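Side-chain contacts in putative branched-chain amino acid aminotransferase IlvE (Streptococcus mutans, PDB 4DQN), which probably transfers amino groups between branched-chain amino acids and 2-oxoglutarate, using pyridoxal 5'-phosphate as cofactor: residues A[187-190]-A[191-194]; A[242-245]-A[246-249]. All coordinates share one frame; numbering follows the deposited sequence.

Interaction 1 of 2, residues A[187-190]-A[191-194]; sequences AKVG and GNYA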
loop_
_atom_site.group_PDB
_atom_site.type_symbol
_atom_site.label_atom_id
_atom_site.label_comp_id
_atom_site.label_asym_id
_atom_site.label_seq_id
_atom_site.Cartn_x
_atom_site.Cartn_y
_atom_site.Cartn_z
ATOM N N ALA A 187 -4.709 -8.457 5.558
ATOM C CA ALA A 187 -4.849 -8.643 4.117
ATOM C C ALA A 187 -3.461 -8.675 3.475
ATOM O O ALA A 187 -2.615 -7.829 3.783
ATOM C CB ALA A 187 -5.701 -7.502 3.521
ATOM N N LYS A 188 -3.211 -9.647 2.596
ATOM C CA LYS A 188 -1.904 -9.749 1.939
ATOM C C LYS A 188 -1.809 -8.737 0.796
ATOM O O LYS A 188 -1.953 -9.094 -0.382
ATOM C CB LYS A 188 -1.678 -11.173 1.412
ATOM C CG LYS A 188 -0.208 -11.573 1.247
ATOM C CD LYS A 188 -0.097 -13.092 1.186
ATOM C CE LYS A 188 1.341 -13.551 1.027
ATOM N NZ LYS A 188 2.193 -13.157 2.189
ATOM N N VAL A 189 -1.565 -7.474 1.146
ATOM C CA VAL A 189 -1.534 -6.402 0.153
ATOM C C VAL A 189 -0.211 -5.642 0.195
ATOM O O VAL A 189 0.429 -5.536 1.247
ATOM C CB VAL A 189 -2.711 -5.415 0.346
ATOM C CG1 VAL A 189 -4.022 -6.144 0.219
ATOM C CG2 VAL A 189 -2.634 -4.745 1.717
ATOM N N GLY A 190 0.189 -5.109 -0.952
ATOM C CA GLY A 190 1.440 -4.377 -1.061
ATOM C C GLY A 190 1.662 -3.280 -0.033
ATOM O O GLY A 190 2.808 -3.028 0.373
ATOM N N GLY A 191 0.588 -2.617 0.393
ATOM C CA GLY A 191 0.725 -1.500 1.321
ATOM C C GLY A 191 1.431 -1.880 2.620
ATOM O O GLY A 191 2.230 -1.102 3.159
ATOM N N ASN A 192 1.138 -3.078 3.126
ATOM C CA ASN A 192 1.766 -3.564 4.351
ATOM C C ASN A 192 3.249 -3.770 4.131
ATOM O O ASN A 192 4.057 -3.523 5.021
ATOM C CB ASN A 192 1.151 -4.900 4.798
ATOM C CG ASN A 192 -0.345 -4.813 5.024
ATOM O OD1 ASN A 192 -0.896 -3.719 5.187
ATOM N ND2 ASN A 192 -1.014 -5.973 5.039
ATOM N N TYR A 193 3.606 -4.247 2.943
ATOM C CA TYR A 193 5.002 -4.544 2.647
ATOM C C TYR A 193 5.820 -3.279 2.418
ATOM O O TYR A 193 6.981 -3.189 2.851
ATOM C CB TYR A 193 5.101 -5.501 1.456
ATOM C CG TYR A 193 4.674 -6.914 1.801
ATOM C CD1 TYR A 193 3.330 -7.263 1.844
ATOM C CD2 TYR A 193 5.616 -7.898 2.083
ATOM C CE1 TYR A 193 2.929 -8.552 2.160
ATOM C CE2 TYR A 193 5.222 -9.200 2.395
ATOM C CZ TYR A 193 3.876 -9.512 2.434
ATOM O OH TYR A 193 3.463 -10.803 2.737
ATOM N N ALA A 194 5.221 -2.295 1.751
ATOM C CA ALA A 194 5.882 -0.993 1.566
ATOM C C ALA A 194 6.294 -0.372 2.902
ATOM O O ALA A 194 7.399 0.172 3.046
ATOM C CB ALA A 194 4.968 -0.024 0.779
#

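Interaction 2 of 2, residues A[242-245]-A[246-249]; sequences PLSP and SILP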
loop_
_atom_site.group_PDB
_atom_site.type_symbol
_atom_site.label_atom_id
_atom_site.label_comp_id
_atom_site.label_asym_id
_atom_site.label_seq_id
_atom_site.Cartn_x
_atom_site.Cartn_y
_atom_site.Cartn_z
ATOM N N PRO A 242 0.515 -15.665 18.064
ATOM C CA PRO A 242 -0.279 -14.444 18.240
ATOM C C PRO A 242 -1.585 -14.435 17.451
ATOM O O PRO A 242 -1.664 -14.900 16.308
ATOM C CB PRO A 242 0.651 -13.346 17.701
ATOM C CG PRO A 242 2.022 -13.887 17.949
ATOM C CD PRO A 242 1.901 -15.363 17.667
ATOM N N LEU A 243 -2.620 -13.895 18.083
ATOM C CA LEU A 243 -3.871 -13.637 17.399
ATOM C C LEU A 243 -4.230 -12.157 17.479
ATOM O O LEU A 243 -4.502 -11.621 18.557
ATOM C CB LEU A 243 -4.990 -14.469 18.018
ATOM C CG LEU A 243 -6.399 -14.198 17.486
ATOM C CD1 LEU A 243 -6.443 -14.199 15.945
ATOM C CD2 LEU A 243 -7.338 -15.236 18.065
ATOM N N SER A 244 -4.237 -11.496 16.330
ATOM C CA SER A 244 -4.689 -10.115 16.255
ATOM C C SER A 244 -5.393 -9.924 14.929
ATOM O O SER A 244 -5.103 -10.638 13.971
ATOM C CB SER A 244 -3.508 -9.147 16.376
ATOM O OG SER A 244 -3.707 -7.987 15.574
ATOM N N PRO A 245 -6.327 -8.963 14.871
ATOM C CA PRO A 245 -7.017 -8.624 13.621
ATOM C C PRO A 245 -6.127 -7.790 12.703
ATOM O O PRO A 245 -6.583 -7.342 11.646
ATOM C CB PRO A 245 -8.184 -7.762 14.104
ATOM C CG PRO A 245 -7.672 -7.112 15.359
ATOM C CD PRO A 245 -6.811 -8.157 16.011
ATOM N N SER A 246 -4.882 -7.572 13.129
ATOM C CA SER A 246 -3.922 -6.744 12.403
ATOM C C SER A 246 -2.833 -7.647 11.806
ATOM O O SER A 246 -1.916 -7.188 11.117
ATOM C CB SER A 246 -3.313 -5.702 13.360
ATOM O OG SER A 246 -2.294 -4.941 12.729
ATOM N N ILE A 247 -2.963 -8.942 12.070
ATOM C CA ILE A 247 -1.979 -9.937 11.657
ATOM C C ILE A 247 -2.445 -10.700 10.408
ATOM O O ILE A 247 -3.625 -11.044 10.286
ATOM C CB ILE A 247 -1.732 -10.939 12.821
ATOM C CG1 ILE A 247 -0.916 -10.271 13.936
ATOM C CG2 ILE A 247 -1.055 -12.217 12.340
ATOM C CD1 ILE A 247 -0.865 -11.102 15.217
ATOM N N LEU A 248 -1.524 -10.946 9.477
ATOM C CA LEU A 248 -1.800 -11.829 8.347
ATOM C C LEU A 248 -1.775 -13.283 8.809
ATOM O O LEU A 248 -0.746 -13.770 9.271
ATOM C CB LEU A 248 -0.756 -11.652 7.244
ATOM C CG LEU A 248 -0.929 -12.666 6.106
ATOM C CD1 LEU A 248 -1.648 -12.017 4.945
ATOM C CD2 LEU A 248 0.399 -13.264 5.661
ATOM N N PRO A 249 -2.904 -13.991 8.670
ATOM C CA PRO A 249 -2.943 -15.398 9.083
ATOM C C PRO A 249 -2.289 -16.318 8.042
ATOM O O PRO A 249 -2.862 -16.521 6.965
ATOM C CB PRO A 249 -4.446 -15.688 9.189
ATOM C CG PRO A 249 -5.131 -14.641 8.318
ATOM C CD PRO A 249 -4.109 -13.595 7.921
#

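Interaction 1 of 2, residues A[187-190]-A[191-194]
Lys188 and Tyr193 meet at their polar ends, where NZ donates a hydrogen bond to OH over 2.7 Å. The lysine chain is extended as far as CE and then bends (chi4 63°), which turns NZ to the edge of the phenol. Tyr193 CG lies beside its own backbone N and anti to its carbonyl carbon (chi1 -72°), turning the ring back toward the loop that leads into the helix. There the ring edge faces Val189 O in plane, with CD1 3.4 Å from that oxygen. The same oxygen accepts Asn192 N at 3.2 Å, the donor standing well above the carbonyl plane. The next carbonyl, Gly190 O, accepts Ala194 N at 2.9 Å and 166°, an i to i+4 bond of helix 190-205. The Asn192 amide swings back beside Val189, its ND2 3.9 Å from CG2 and donating to Thr184 O. Farther out, Arg178 makes a cation-pi contact with Tyr193, whose ring also meets Phe61 of the same chain and Tyr56 of the second subunit. Lys188 is the predicted attachment point of pyridoxal phosphate, but carries no cofactor here. The hydroxyl bond probably helps position the amine of Lys188, from a ring packed against residues of both subunits.

Interaction 2 of 2, residues A[242-245]-A[246-249]
Pro242 and Ile247 touch across the loop, the puckered proline ring offering CB to the isoleucine CD1 at 3.7 Å, with Phe230 and Ile222 also packing on Pro242. The flat group beside the loop is the carboxylate of Glu223, on strand 222-225, which bonds to Ser244 OG through OE2 and to Ser246 OG through OE1. Ile247 reaches back with CG1 beside its backbone N (chi1 -73°), which brings CD1 against Ser244 CB at 3.5 Å, tighter than usual for two carbons. Ser244 OG accepts Ser246 N at 2.7 Å and 153°. With the Glu223 bond counted, that hydroxyl has two polar partners. The backbone bond that closes the bend, Ile247 N to Ser244 O, is weak at 3.3 Å, although its angle of 158° is fairly straight. Side chain and backbone thus brace the same corner, and one carboxylate spans both serines. By its geometry the corner is a type I beta turn from Ser244 to Ile247 that contains an ST turn, in the connection between strand 238-241 and helix 251-262.

Interaction 1 comes first along the chain, at the start of helix 190-205; interaction 2 follows in the connection between strand 238-241 of the mixed sheet and helix 251-262. Their centres are 14 Å apart, yet they touch: Leu248 CD1 lies 3.6 Å from Lys188 CB. Arg85 of helix 79-92 is a common neighbour, touched by Lys188 and donating to Pro249 O. Glu223 and Glu224, on adjacent positions of strand 222-225, hold 242-249 through Ser244, Ser246 and Leu248 N. Leu248 thus brings the end of this loop to the predicted cofactor lysine, while the side chain of Ile247 is about 11 Å from that of Lys188; a part in the pyridoxal phosphate site is possible but rests on this packing alone.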